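Local coordinates for polyporopepsin (Irpex lacteus, PDB 1WKR), which cleaves peptide bonds as a pepsin-like aspartic endopeptidase with broad specificity and milk-clotting activity, at residues A7-V12 / F312-Y317; T33-T38 / V61-G66; D111-T116 / T123-V128; A226-A231 / N270-P275; L253-F258 / T264-A269. All blocks are in the same frame, centred on the assembly; numbering follows the deposited sequence.

How the contacts relate
Contacts 2 and 3 belong to the lobe of D32, contacts 4 and 5 to the lobe of D212, and contact 1 lies nearest the centre of the chain. Contacts 2 and 4 are buried throughout, contact 1 is partly buried, and contacts 3 and 5 reach the surface with exposed residues. Contact 5 is a hairpin with much the largest interface; contacts 1 and 4 each rest on one direct side-chain bond. Contact 2, beside the active site, is bridged by water. Contacts 2 and 3 meet through N37 and T116, and contacts 4 and 5 share the amide of Q272. Contact 1 reaches contact 4 through R315 and N270, and contact 5 through aromatic packing.

Contact 1: residues A7-V12 / F312-Y317; sequences ATNQLV and FLERFY
N9 and E314 meet through one polar bond, thrown from the end of strand 3-9 to E314 in the turn between the short helix and strand 316-321. ND2 of N9 donates to OE2 of E314 at 3.0 Å, with an angle of 157° at the hydrogen. The acceptor sits almost exactly in the amide plane of N9, and the bond falls on the anti lone pair of OE2, turned away from the other carboxylate oxygen. The two side chains cross at about a right angle, their flat ends turned 41° against each other.

A second hydrogen bond lies within 7-12. Because chi1 of N9 is -171°, CG sits beside the carbonyl carbon, and OD1 reaches forward to accept from N of L11 at 2.8 Å. With both amide ends engaged, the flip of the group is fixed; ND2 has a further, weak hydrogen bond to the hydroxyl of Y14. An alanine here would remove the whole amide, which would probably leave the E314 carboxylate without this donor and the N-H of L11 without its acceptor.

Little surface is covered besides this pair, 65 Å² in all. The bond from OD1 to L11 makes an Asx turn at the end of the first strand. The N9-E314 bond adds a tie between N- and C-terminal parts of the chain, whose strands 3-9 and 316-321 both belong to the six-stranded interdomain sheet of pepsin-like proteinases.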
# COMPACT_ATOMS: atom_id res chain seq x y z
N ALA A 7 7.91 -9.36 -5.17
CA ALA A 7 6.53 -9.23 -4.64
C ALA A 7 5.55 -9.61 -5.76
O ALA A 7 5.77 -9.36 -6.95
CB ALA A 7 6.29 -7.78 -4.18
N THR A 8 4.46 -10.21 -5.34
CA THR A 8 3.48 -10.76 -6.25
C THR A 8 2.18 -9.98 -6.20
O THR A 8 1.62 -9.73 -5.14
CB THR A 8 3.19 -12.22 -5.90
OG1 THR A 8 4.42 -12.95 -6.06
CG2 THR A 8 2.25 -12.87 -6.84
N ASN A 9 1.73 -9.57 -7.40
CA ASN A 9 0.50 -8.81 -7.59
C ASN A 9 -0.66 -9.76 -7.51
O ASN A 9 -0.80 -10.64 -8.41
CB ASN A 9 0.58 -8.12 -8.95
CG ASN A 9 -0.52 -7.13 -9.18
OD1 ASN A 9 -1.67 -7.36 -8.80
ND2 ASN A 9 -0.22 -6.00 -9.83
N GLN A 10 -1.53 -9.61 -6.53
CA GLN A 10 -2.77 -10.40 -6.37
C GLN A 10 -3.99 -9.54 -6.67
O GLN A 10 -5.08 -9.79 -6.14
CB GLN A 10 -2.88 -11.01 -4.96
CG GLN A 10 -1.70 -11.93 -4.61
CD GLN A 10 -1.91 -12.76 -3.34
OE1 GLN A 10 -1.44 -13.90 -3.32
NE2 GLN A 10 -2.59 -12.21 -2.36
N LEU A 11 -3.82 -8.49 -7.47
CA LEU A 11 -4.87 -7.64 -8.02
C LEU A 11 -5.39 -6.66 -6.99
O LEU A 11 -5.43 -5.43 -7.25
CB LEU A 11 -6.09 -8.45 -8.59
CG LEU A 11 -5.70 -9.56 -9.53
CD1 LEU A 11 -6.99 -10.21 -10.11
CD2 LEU A 11 -4.76 -9.12 -10.63
N VAL A 12 -5.79 -7.13 -5.83
CA VAL A 12 -6.26 -6.26 -4.74
C VAL A 12 -5.16 -5.89 -3.77
O VAL A 12 -5.31 -4.97 -2.95
CB VAL A 12 -7.49 -6.84 -4.01
CG1 VAL A 12 -8.68 -6.99 -5.03
CG2 VAL A 12 -7.23 -8.18 -3.36
N PHE A 312 -2.59 3.24 -7.96
CA PHE A 312 -1.74 4.37 -8.29
C PHE A 312 -0.28 3.91 -8.36
O PHE A 312 0.46 4.28 -9.32
CB PHE A 312 -1.93 5.44 -7.18
CG PHE A 312 -1.05 6.67 -7.32
CD1 PHE A 312 0.20 6.72 -6.73
CD2 PHE A 312 -1.49 7.80 -8.00
CE1 PHE A 312 0.99 7.84 -6.81
CE2 PHE A 312 -0.67 8.94 -8.08
CZ PHE A 312 0.58 8.92 -7.50
N LEU A 313 0.16 3.12 -7.40
CA LEU A 313 1.56 2.70 -7.31
C LEU A 313 1.96 1.71 -8.35
O LEU A 313 3.14 1.51 -8.62
CB LEU A 313 1.81 2.15 -5.91
CG LEU A 313 1.62 3.19 -4.80
CD1 LEU A 313 1.63 2.54 -3.43
CD2 LEU A 313 2.69 4.27 -4.88
N GLU A 314 0.99 1.05 -9.05
CA GLU A 314 1.32 0.28 -10.23
C GLU A 314 1.93 1.13 -11.34
O GLU A 314 2.54 0.60 -12.27
CB GLU A 314 0.10 -0.48 -10.76
CG GLU A 314 -0.30 -1.69 -9.93
CD GLU A 314 -1.59 -2.31 -10.37
OE1 GLU A 314 -2.55 -1.53 -10.62
OE2 GLU A 314 -1.71 -3.53 -10.45
N ARG A 315 1.74 2.45 -11.25
CA ARG A 315 2.23 3.39 -12.26
C ARG A 315 3.38 4.27 -11.79
O ARG A 315 3.94 5.00 -12.61
CB ARG A 315 1.08 4.25 -12.75
CG ARG A 315 -0.09 3.48 -13.36
CD ARG A 315 0.28 2.75 -14.63
NE ARG A 315 -0.81 1.93 -15.20
CZ ARG A 315 -1.17 1.99 -16.46
NH1 ARG A 315 -0.75 2.91 -17.33
NH2 ARG A 315 -2.11 1.10 -16.89
N PHE A 316 3.74 4.25 -10.50
CA PHE A 316 4.79 5.11 -9.95
C PHE A 316 5.61 4.36 -8.99
O PHE A 316 5.09 3.64 -8.09
CB PHE A 316 4.16 6.34 -9.29
CG PHE A 316 3.36 7.18 -10.28
CD1 PHE A 316 4.03 8.00 -11.18
CD2 PHE A 316 1.98 7.11 -10.33
CE1 PHE A 316 3.35 8.70 -12.12
CE2 PHE A 316 1.30 7.86 -11.30
CZ PHE A 316 1.99 8.62 -12.18
N TYR A 317 6.92 4.52 -9.05
CA TYR A 317 7.86 3.95 -8.07
C TYR A 317 7.78 4.79 -6.79
O TYR A 317 7.71 6.03 -6.89
CB TYR A 317 9.28 4.02 -8.64
CG TYR A 317 10.33 3.30 -7.83
CD1 TYR A 317 10.27 1.92 -7.65
CD2 TYR A 317 11.42 3.98 -7.29
CE1 TYR A 317 11.26 1.22 -6.96
CE2 TYR A 317 12.43 3.27 -6.64
CZ TYR A 317 12.34 1.94 -6.48
OH TYR A 317 13.37 1.22 -5.83

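Contact 2: residues T33-T38 / V61-G66; sequences TGSSNT and VTYGSG
S35 and N37 face Y63 and V61 in a buried contact, bridged by a water, between the loop after the catalytic D32 and the flap of the pepsin fold. Segment 33-38 carries the rest of the Asp-Thr-Gly-Ser-Ser signature that D32 begins, and Y63 occupies the place of the flap tyrosine of this family.

The Y63 ring presents its edge to S35: CE1 lies 3.6 Å from OG of S35, and CB of S35 is also close to the ring plane. V61 uses its two methyl groups differently. CG1 rests over one face of the Y63 ring, offset toward the rim, while CG2 crosses to the N37 amide and touches CG of N37 at 3.5 Å. The nitrogen of that amide, ND2, is hydrogen-bonded to OG1 of T116.

Water 1 sits in the plane of the Y63 ring, 2.7 Å from OH of Y63. It donates to OG of S35 at 2.7 Å and to O of N37, also at 2.7 Å. The S35 hydroxyl lies between its own backbone N and carbonyl carbon (chi1 73°), from where OG also reaches a hydrogen bond with OD2 of D32. The inhibitor packs against both Y63 and S35.

The polar chain thus runs from flap tyrosine through water and serine to a catalytic aspartate, and it probably helps to set the position of the flap over the bound peptide.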
# COMPACT_ATOMS: atom_id res chain seq x y z
N THR A 33 2.11 -0.40 3.55
CA THR A 33 2.65 0.88 4.06
C THR A 33 1.60 1.65 4.83
O THR A 33 1.96 2.68 5.40
CB THR A 33 3.26 1.72 2.97
OG1 THR A 33 2.24 2.07 2.00
CG2 THR A 33 4.42 1.01 2.22
N GLY A 34 0.35 1.15 4.93
CA GLY A 34 -0.70 1.82 5.69
C GLY A 34 -0.91 1.27 7.09
O GLY A 34 -1.85 1.70 7.75
N SER A 35 -0.07 0.33 7.52
CA SER A 35 -0.10 -0.18 8.91
C SER A 35 1.30 -0.66 9.21
O SER A 35 2.15 -0.73 8.33
CB SER A 35 -1.08 -1.30 9.09
OG SER A 35 -0.65 -2.51 8.49
N SER A 36 1.54 -0.97 10.50
CA SER A 36 2.91 -1.12 10.96
C SER A 36 3.13 -2.31 11.82
O SER A 36 4.23 -2.48 12.38
CB SER A 36 3.33 0.17 11.69
OG SER A 36 3.07 1.26 10.78
N ASN A 37 2.14 -3.20 11.92
CA ASN A 37 2.28 -4.44 12.68
C ASN A 37 2.47 -5.55 11.70
O ASN A 37 1.68 -5.74 10.75
CB ASN A 37 0.98 -4.72 13.48
CG ASN A 37 0.79 -3.79 14.62
OD1 ASN A 37 0.56 -2.58 14.45
ND2 ASN A 37 0.95 -4.27 15.89
N THR A 38 3.57 -6.31 11.85
CA THR A 38 3.81 -7.52 11.05
C THR A 38 3.18 -8.69 11.77
O THR A 38 3.49 -8.87 12.97
CB THR A 38 5.30 -7.71 10.79
OG1 THR A 38 5.72 -6.69 9.87
CG2 THR A 38 5.59 -9.07 10.14
N VAL A 61 -5.28 -4.97 15.94
CA VAL A 61 -5.27 -3.88 14.95
C VAL A 61 -6.63 -3.85 14.23
O VAL A 61 -7.09 -4.88 13.77
CB VAL A 61 -4.10 -3.99 13.91
CG1 VAL A 61 -4.14 -2.81 12.95
CG2 VAL A 61 -2.73 -4.10 14.68
N THR A 62 -7.16 -2.64 14.07
CA THR A 62 -8.36 -2.43 13.28
C THR A 62 -8.02 -1.70 11.97
O THR A 62 -7.31 -0.66 12.00
CB THR A 62 -9.40 -1.61 14.08
OG1 THR A 62 -9.81 -2.38 15.22
CG2 THR A 62 -10.70 -1.35 13.30
N TYR A 63 -8.48 -2.23 10.90
CA TYR A 63 -8.20 -1.65 9.53
C TYR A 63 -9.48 -1.15 8.92
O TYR A 63 -10.58 -1.41 9.39
CB TYR A 63 -7.57 -2.69 8.65
CG TYR A 63 -6.32 -3.39 9.18
CD1 TYR A 63 -5.06 -2.87 9.00
CD2 TYR A 63 -6.49 -4.55 9.91
CE1 TYR A 63 -3.93 -3.54 9.51
CE2 TYR A 63 -5.37 -5.23 10.43
CZ TYR A 63 -4.12 -4.70 10.23
OH TYR A 63 -3.04 -5.37 10.79
N GLY A 64 -9.38 -0.45 7.80
CA GLY A 64 -10.57 -0.01 7.04
C GLY A 64 -11.38 -1.19 6.64
O GLY A 64 -12.67 -1.13 6.85
N SER A 65 -10.87 -2.24 6.12
CA SER A 65 -11.65 -3.37 5.61
C SER A 65 -11.53 -4.69 6.39
O SER A 65 -11.85 -5.72 5.94
CB SER A 65 -11.31 -3.66 4.16
OG SER A 65 -9.94 -3.93 3.98
N GLY A 66 -10.94 -4.59 7.61
CA GLY A 66 -10.81 -5.81 8.43
C GLY A 66 -10.16 -5.53 9.75
O GLY A 66 -10.13 -4.41 10.19
O HOH W 1 -0.62 -4.27 10.51

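Contact 3: residues D111-T116 / T123-V128; sequences DLTVGT and TSIPTV. With SO4 (sulfate ion), chain H.
The backbones of 111-116 and 123-128 come closest at V114 and S124, whose CA atoms are 4.7 Å apart. After the 3-10 segment 111-113 the chain folds through a type II turn from T113 to T116, in which N of T116 bonds to O of T113 at 3.1 Å. G115 takes a positive phi in this turn that would jam a CB against the preceding carbonyl. Residues 123-127 run alongside without regular structure. Water 2 joins the two backbones, accepting from N of G115 at 2.9 Å and donating to the carbonyl O of T123.

T113 supplies the direct bond. With chi1 at 67°, OG1 of T113 is tucked in over its own backbone and turned to N of I125, from which it accepts at 2.8 Å with 155° at the hydrogen. The same OG1 is hydrogen-bonded to O of V110. A valine in place of T113 would remove this oxygen and would probably leave the N-H of I125 and the V110 carbonyl without their shared partner.

Both segments belong to the lobe of the pepsin fold that carries D32, and 123-128 leads into helix 128-134, with T127 as N-cap.

The I125 side chain lies against both threonines: CB of T113 is 3.8 Å from CB of I125, and CD1 of I125 reaches OG1 of T116 at 3.5 Å. OG1 of T116 donates to O of T113 at 2.8 Å, tilted 18° from the carbonyl plane, giving that oxygen two donors. OG1 of T123 donates to O1 of a sulfate ion, probably from the crystallisation liquor, at 2.7 Å.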
# COMPACT_ATOMS: atom_id res chain seq x y z
N ASP A 111 5.02 4.71 14.56
CA ASP A 111 4.04 5.34 15.45
C ASP A 111 2.69 4.71 15.39
O ASP A 111 1.89 4.79 16.39
CB ASP A 111 3.99 6.87 15.26
CG ASP A 111 3.44 7.34 13.95
OD1 ASP A 111 3.10 6.57 13.05
OD2 ASP A 111 3.35 8.57 13.70
N LEU A 112 2.29 4.02 14.33
CA LEU A 112 0.98 3.38 14.22
C LEU A 112 0.85 2.21 15.18
O LEU A 112 -0.22 1.75 15.46
CB LEU A 112 0.69 2.92 12.79
CG LEU A 112 0.60 4.04 11.74
CD1 LEU A 112 0.38 3.44 10.36
CD2 LEU A 112 -0.49 5.04 12.04
N THR A 113 2.01 1.64 15.60
CA THR A 113 1.98 0.47 16.55
C THR A 113 1.61 0.86 17.96
O THR A 113 1.28 -0.04 18.74
CB THR A 113 3.35 -0.28 16.56
OG1 THR A 113 4.34 0.56 17.11
CG2 THR A 113 3.76 -0.71 15.14
N VAL A 114 1.74 2.13 18.32
CA VAL A 114 1.46 2.56 19.73
C VAL A 114 -0.03 2.41 19.95
O VAL A 114 -0.85 3.00 19.21
CB VAL A 114 1.94 4.02 19.92
CG1 VAL A 114 1.51 4.51 21.33
CG2 VAL A 114 3.45 4.09 19.74
N GLY A 115 -0.41 1.66 20.94
CA GLY A 115 -1.84 1.35 21.21
C GLY A 115 -2.25 0.01 20.79
O GLY A 115 -3.35 -0.46 21.14
N THR A 116 -1.44 -0.72 20.00
CA THR A 116 -1.82 -2.04 19.53
C THR A 116 -1.55 -3.16 20.56
O THR A 116 -2.14 -4.22 20.39
CB THR A 116 -1.20 -2.41 18.14
OG1 THR A 116 0.25 -2.55 18.28
CG2 THR A 116 -1.53 -1.34 17.07
N THR A 123 3.42 1.37 24.25
CA THR A 123 4.70 0.82 23.78
C THR A 123 4.65 0.62 22.21
O THR A 123 3.72 0.06 21.68
CB THR A 123 4.96 -0.49 24.43
OG1 THR A 123 5.16 -0.22 25.88
CG2 THR A 123 6.24 -1.19 24.00
N SER A 124 5.72 1.05 21.61
CA SER A 124 5.86 0.90 20.13
C SER A 124 6.50 -0.43 19.80
O SER A 124 7.15 -1.11 20.64
CB SER A 124 6.75 1.98 19.61
OG SER A 124 8.08 1.77 19.96
N ILE A 125 6.35 -0.86 18.54
CA ILE A 125 6.84 -2.15 18.02
C ILE A 125 7.71 -1.83 16.81
O ILE A 125 7.18 -1.69 15.67
CB ILE A 125 5.74 -3.10 17.62
CG1 ILE A 125 4.64 -3.23 18.69
CG2 ILE A 125 6.33 -4.46 17.31
CD1 ILE A 125 3.47 -4.01 18.20
N PRO A 126 9.03 -1.70 16.95
CA PRO A 126 9.94 -1.43 15.82
C PRO A 126 9.59 -2.31 14.62
O PRO A 126 9.41 -3.52 14.73
CB PRO A 126 11.30 -1.68 16.36
CG PRO A 126 11.20 -1.32 17.84
CD PRO A 126 9.78 -1.79 18.27
N THR A 127 9.55 -1.69 13.43
CA THR A 127 9.12 -2.42 12.24
C THR A 127 10.25 -3.17 11.64
O THR A 127 11.43 -3.01 12.03
CB THR A 127 8.58 -1.41 11.21
OG1 THR A 127 9.68 -0.59 10.76
CG2 THR A 127 7.49 -0.50 11.77
N VAL A 128 9.94 -4.02 10.67
CA VAL A 128 11.00 -4.74 9.98
C VAL A 128 12.02 -3.81 9.42
O VAL A 128 13.25 -4.07 9.52
CB VAL A 128 10.46 -5.69 8.87
CG1 VAL A 128 9.67 -6.82 9.52
CG2 VAL A 128 9.62 -4.98 7.81
S SO4 H . 3.06 1.14 28.80
O1 SO4 H . 3.13 0.72 27.37
O2 SO4 H . 2.58 2.47 28.98
O3 SO4 H . 2.27 0.05 29.83
O4 SO4 H . 4.58 0.96 29.43
O HOH W 2 1.06 -0.51 22.22

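Contact 4: residues A226-A231 / N270-P275; sequences AKYKKA and NAQIWP
A chi1 of 179° swings the Y228 ring beside its own carbonyl carbon and out from helix 222-232 toward Q272, whose CG lies beside its backbone N and whose chain then runs extended to meet it. The two side chains cover the distance between backbones whose CA atoms, of Y228 and Q272, are 11.4 Å apart. The contact belongs to the lobe of the pepsin fold that carries D212, where it links the helix to the 3-10 segment 270-272 that follows the hairpin of strands 256-260 and 263-267.

OH of Y228 donates to OE1 of Q272 at 2.7 Å. The hydroxyl lies in the carbonyl plane of the glutamine and on a lone pair of OE1, and the C=O...O angle is 137°. Relative to the tyrosine, OE1 sits at the ring edge and close to the ring plane, while the amide as a whole is turned 49° from the ring.

Both residues are buried, so the bond satisfies polar atoms that lie among apolar neighbours; L243, L256, L291 and V293 pack against Y228. The other end of the Q272 amide is held as well: NE2 is hydrogen-bonded to the carbonyls of Q254 and L267. With acceptor and donor ends both in use, the amide cannot flip without losing bonds.

OE1 of Q272 also grazes the ring edge beside the hydroxyl, 3.3 Å from CE1 of Y228.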
# COMPACT_ATOMS: atom_id res chain seq x y z
N ALA A 226 -17.33 13.14 -6.01
CA ALA A 226 -18.46 13.68 -6.78
C ALA A 226 -17.99 14.46 -7.93
O ALA A 226 -18.56 14.39 -9.04
CB ALA A 226 -19.31 14.54 -5.82
N LYS A 227 -16.94 15.28 -7.79
CA LYS A 227 -16.39 16.08 -8.93
C LYS A 227 -15.86 15.14 -10.01
O LYS A 227 -16.02 15.42 -11.23
CB LYS A 227 -15.27 17.00 -8.48
CG LYS A 227 -15.84 18.15 -7.60
CD LYS A 227 -14.64 19.07 -7.14
CE LYS A 227 -15.23 20.02 -6.09
NZ LYS A 227 -14.12 20.91 -5.60
N TYR A 228 -15.19 14.06 -9.61
CA TYR A 228 -14.63 13.10 -10.58
C TYR A 228 -15.75 12.37 -11.34
O TYR A 228 -15.65 12.18 -12.57
CB TYR A 228 -13.77 12.13 -9.81
CG TYR A 228 -13.14 11.05 -10.67
CD1 TYR A 228 -12.07 11.37 -11.51
CD2 TYR A 228 -13.63 9.75 -10.68
CE1 TYR A 228 -11.45 10.38 -12.30
CE2 TYR A 228 -13.02 8.77 -11.48
CZ TYR A 228 -11.96 9.08 -12.23
OH TYR A 228 -11.40 8.08 -13.01
N LYS A 229 -16.79 11.95 -10.63
CA LYS A 229 -17.92 11.30 -11.32
C LYS A 229 -18.53 12.26 -12.27
O LYS A 229 -18.85 11.88 -13.45
CB LYS A 229 -18.99 10.93 -10.27
CG LYS A 229 -18.84 9.85 -9.60
CD LYS A 229 -20.02 9.42 -8.70
CE LYS A 229 -21.18 8.79 -9.47
NZ LYS A 229 -22.36 8.30 -8.64
N LYS A 230 -18.71 13.54 -11.95
CA LYS A 230 -19.29 14.51 -12.88
C LYS A 230 -18.39 14.67 -14.05
O LYS A 230 -18.88 14.72 -15.22
CB LYS A 230 -19.48 15.86 -12.10
CG LYS A 230 -20.05 16.96 -12.96
CD LYS A 230 -20.04 18.33 -12.13
CE LYS A 230 -20.42 19.46 -13.15
NZ LYS A 230 -20.57 20.84 -12.44
N ALA A 231 -17.08 14.82 -13.87
CA ALA A 231 -16.14 15.17 -14.95
C ALA A 231 -16.02 13.99 -15.92
O ALA A 231 -15.85 14.27 -17.17
CB ALA A 231 -14.78 15.44 -14.34
N ASN A 270 -5.80 4.96 -19.04
CA ASN A 270 -5.72 3.53 -18.89
C ASN A 270 -5.39 3.14 -17.42
O ASN A 270 -5.85 2.11 -16.90
CB ASN A 270 -4.67 2.91 -19.81
CG ASN A 270 -4.75 1.40 -19.82
OD1 ASN A 270 -3.93 0.70 -19.24
ND2 ASN A 270 -5.75 0.88 -20.58
N ALA A 271 -4.56 3.97 -16.77
CA ALA A 271 -4.20 3.72 -15.36
C ALA A 271 -5.40 3.88 -14.45
O ALA A 271 -5.36 3.40 -13.29
CB ALA A 271 -3.13 4.72 -14.93
N GLN A 272 -6.46 4.57 -14.88
CA GLN A 272 -7.66 4.79 -14.05
C GLN A 272 -8.64 3.67 -14.11
O GLN A 272 -9.66 3.74 -13.43
CB GLN A 272 -8.34 6.09 -14.48
CG GLN A 272 -7.57 7.35 -14.03
CD GLN A 272 -8.15 8.59 -14.66
OE1 GLN A 272 -9.31 8.96 -14.42
NE2 GLN A 272 -7.39 9.23 -15.50
N ILE A 273 -8.37 2.62 -14.90
CA ILE A 273 -9.35 1.52 -15.07
C ILE A 273 -8.79 0.22 -14.54
O ILE A 273 -7.57 -0.01 -14.51
CB ILE A 273 -9.86 1.39 -16.54
CG1 ILE A 273 -8.88 0.62 -17.43
CG2 ILE A 273 -10.23 2.77 -17.06
CD1 ILE A 273 -9.40 0.39 -18.84
N TRP A 274 -9.71 -0.68 -14.10
CA TRP A 274 -9.36 -2.02 -13.69
C TRP A 274 -8.90 -2.83 -14.91
O TRP A 274 -9.48 -2.60 -16.01
CB TRP A 274 -10.58 -2.67 -13.02
CG TRP A 274 -10.38 -4.04 -12.49
CD1 TRP A 274 -10.55 -5.20 -13.12
CD2 TRP A 274 -9.88 -4.37 -11.17
NE1 TRP A 274 -10.19 -6.28 -12.32
CE2 TRP A 274 -9.77 -5.77 -11.14
CE3 TRP A 274 -9.46 -3.64 -10.06
CZ2 TRP A 274 -9.27 -6.50 -9.98
CZ3 TRP A 274 -9.05 -4.30 -8.91
CH2 TRP A 274 -8.89 -5.70 -8.89
N PRO A 275 -7.94 -3.71 -14.81
CA PRO A 275 -7.53 -4.52 -15.99
C PRO A 275 -8.70 -5.30 -16.55
O PRO A 275 -9.25 -6.20 -15.90
CB PRO A 275 -6.44 -5.43 -15.41
CG PRO A 275 -6.59 -5.43 -13.92
CD PRO A 275 -7.12 -4.03 -13.63

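Contact 5: residues L253-F258 / T264-A269; sequences LQSLFF and TFELTA
The F257 ring has CB of S255 over one face, 3.7 Å above the plane and toward the rim, and CG2 of T264 at its edge, 3.6 Å from CD1 of F257. The E266 side chain runs alongside it, pointing the same way; CD of E266 approaches CE1 of F257 obliquely at 3.6 Å, with carboxylate and ring 39° apart. CG of E266 is anti to the backbone N (chi1 -178°) and the chain stays extended, which carries the carboxylate along F257 to S255. F258 turns its edge to the carbonyl O of F265 and meets CB of L267 obliquely with CE1, at 3.8 Å. The F258 ring also makes an edge-to-face contact with F312.

These side chains belong to an antiparallel beta hairpin of strands 256-260 and 263-267. L256 with L267 and F258 with F265 are hydrogen-bonded pairs, flanking the non-hydrogen-bonded pair F257 and E266. The bond from N of F258 to O of F265 is 2.8 Å long.

Beyond the strand pairing, OG of S255 donates to OE2 of E266 at 2.7 Å, on the anti lone pair of that oxygen. Water 3 donates to the same hydroxyl and accepts from N of A269 at 2.9 Å, while CD2 of L253 packs on CB of A269 at 3.8 Å.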
# COMPACT_ATOMS: atom_id res chain seq x y z
N LEU A 253 -11.94 9.83 -21.72
CA LEU A 253 -11.36 9.94 -20.37
C LEU A 253 -10.02 10.64 -20.41
O LEU A 253 -9.14 10.23 -21.17
CB LEU A 253 -11.26 8.55 -19.75
CG LEU A 253 -10.77 8.50 -18.27
CD1 LEU A 253 -11.69 9.23 -17.32
CD2 LEU A 253 -10.58 7.05 -17.82
N GLN A 254 -9.88 11.68 -19.62
CA GLN A 254 -8.60 12.42 -19.52
C GLN A 254 -7.76 11.92 -18.34
O GLN A 254 -8.28 11.22 -17.45
CB GLN A 254 -8.91 13.92 -19.34
CG GLN A 254 -9.98 14.60 -20.20
CD GLN A 254 -9.36 14.60 -21.47
OE1 GLN A 254 -8.42 15.42 -21.86
NE2 GLN A 254 -9.92 13.88 -22.42
N SER A 255 -6.49 12.31 -18.34
CA SER A 255 -5.61 12.01 -17.21
C SER A 255 -6.01 12.72 -15.95
O SER A 255 -6.59 13.84 -16.00
CB SER A 255 -4.17 12.34 -17.52
OG SER A 255 -3.72 11.51 -18.61
N LEU A 256 -5.69 12.13 -14.82
CA LEU A 256 -5.64 12.84 -13.56
C LEU A 256 -4.21 13.28 -13.30
O LEU A 256 -3.25 12.50 -13.50
CB LEU A 256 -6.06 11.95 -12.40
CG LEU A 256 -7.51 11.64 -12.30
CD1 LEU A 256 -7.83 10.49 -11.33
CD2 LEU A 256 -8.34 12.89 -11.89
N PHE A 257 -4.04 14.53 -12.94
CA PHE A 257 -2.71 15.10 -12.69
C PHE A 257 -2.55 15.35 -11.22
O PHE A 257 -3.35 16.16 -10.66
CB PHE A 257 -2.51 16.39 -13.51
CG PHE A 257 -2.58 16.17 -15.01
CD1 PHE A 257 -1.44 15.85 -15.71
CD2 PHE A 257 -3.77 16.33 -15.71
CE1 PHE A 257 -1.48 15.70 -17.09
CE2 PHE A 257 -3.79 16.14 -17.11
CZ PHE A 257 -2.62 15.83 -17.78
N PHE A 258 -1.60 14.70 -10.60
CA PHE A 258 -1.34 14.83 -9.14
C PHE A 258 -0.13 15.76 -9.02
O PHE A 258 0.93 15.53 -9.60
CB PHE A 258 -0.95 13.46 -8.57
CG PHE A 258 -2.12 12.50 -8.52
CD1 PHE A 258 -2.66 11.92 -9.69
CD2 PHE A 258 -2.64 12.09 -7.30
CE1 PHE A 258 -3.70 11.03 -9.61
CE2 PHE A 258 -3.68 11.21 -7.23
CZ PHE A 258 -4.23 10.67 -8.39
N THR A 264 4.43 17.38 -11.40
CA THR A 264 3.19 16.74 -11.92
C THR A 264 3.41 15.28 -12.18
O THR A 264 4.38 14.88 -12.88
CB THR A 264 2.85 17.34 -13.29
OG1 THR A 264 2.46 18.72 -13.18
CG2 THR A 264 1.60 16.67 -13.94
N PHE A 265 2.54 14.43 -11.65
CA PHE A 265 2.48 12.98 -11.93
C PHE A 265 1.20 12.69 -12.66
O PHE A 265 0.09 13.04 -12.13
CB PHE A 265 2.60 12.20 -10.64
CG PHE A 265 3.97 12.38 -9.99
CD1 PHE A 265 5.02 11.59 -10.39
CD2 PHE A 265 4.18 13.43 -9.10
CE1 PHE A 265 6.30 11.76 -9.83
CE2 PHE A 265 5.46 13.61 -8.58
CZ PHE A 265 6.51 12.78 -8.94
N GLU A 266 1.24 12.07 -13.81
CA GLU A 266 0.09 11.89 -14.68
C GLU A 266 -0.43 10.47 -14.61
O GLU A 266 0.25 9.51 -15.08
CB GLU A 266 0.48 12.25 -16.09
CG GLU A 266 -0.72 12.14 -17.06
CD GLU A 266 -0.45 12.55 -18.45
OE1 GLU A 266 0.67 13.14 -18.78
OE2 GLU A 266 -1.32 12.39 -19.32
N LEU A 267 -1.59 10.29 -13.99
CA LEU A 267 -2.29 8.99 -13.95
C LEU A 267 -3.22 8.95 -15.18
O LEU A 267 -4.27 9.63 -15.26
CB LEU A 267 -3.07 8.87 -12.64
CG LEU A 267 -3.62 7.48 -12.35
CD1 LEU A 267 -2.51 6.50 -11.94
CD2 LEU A 267 -4.69 7.55 -11.25
N THR A 268 -2.79 8.18 -16.18
CA THR A 268 -3.48 8.25 -17.49
C THR A 268 -4.83 7.59 -17.44
O THR A 268 -5.20 6.91 -16.46
CB THR A 268 -2.62 7.53 -18.56
OG1 THR A 268 -2.51 6.14 -18.15
CG2 THR A 268 -1.22 8.13 -18.71
N ALA A 269 -5.60 7.79 -18.53
CA ALA A 269 -6.89 7.12 -18.65
C ALA A 269 -6.77 5.63 -18.43
O ALA A 269 -7.55 5.04 -17.63
CB ALA A 269 -7.48 7.39 -20.04
O HOH W 3 -4.74 9.79 -20.47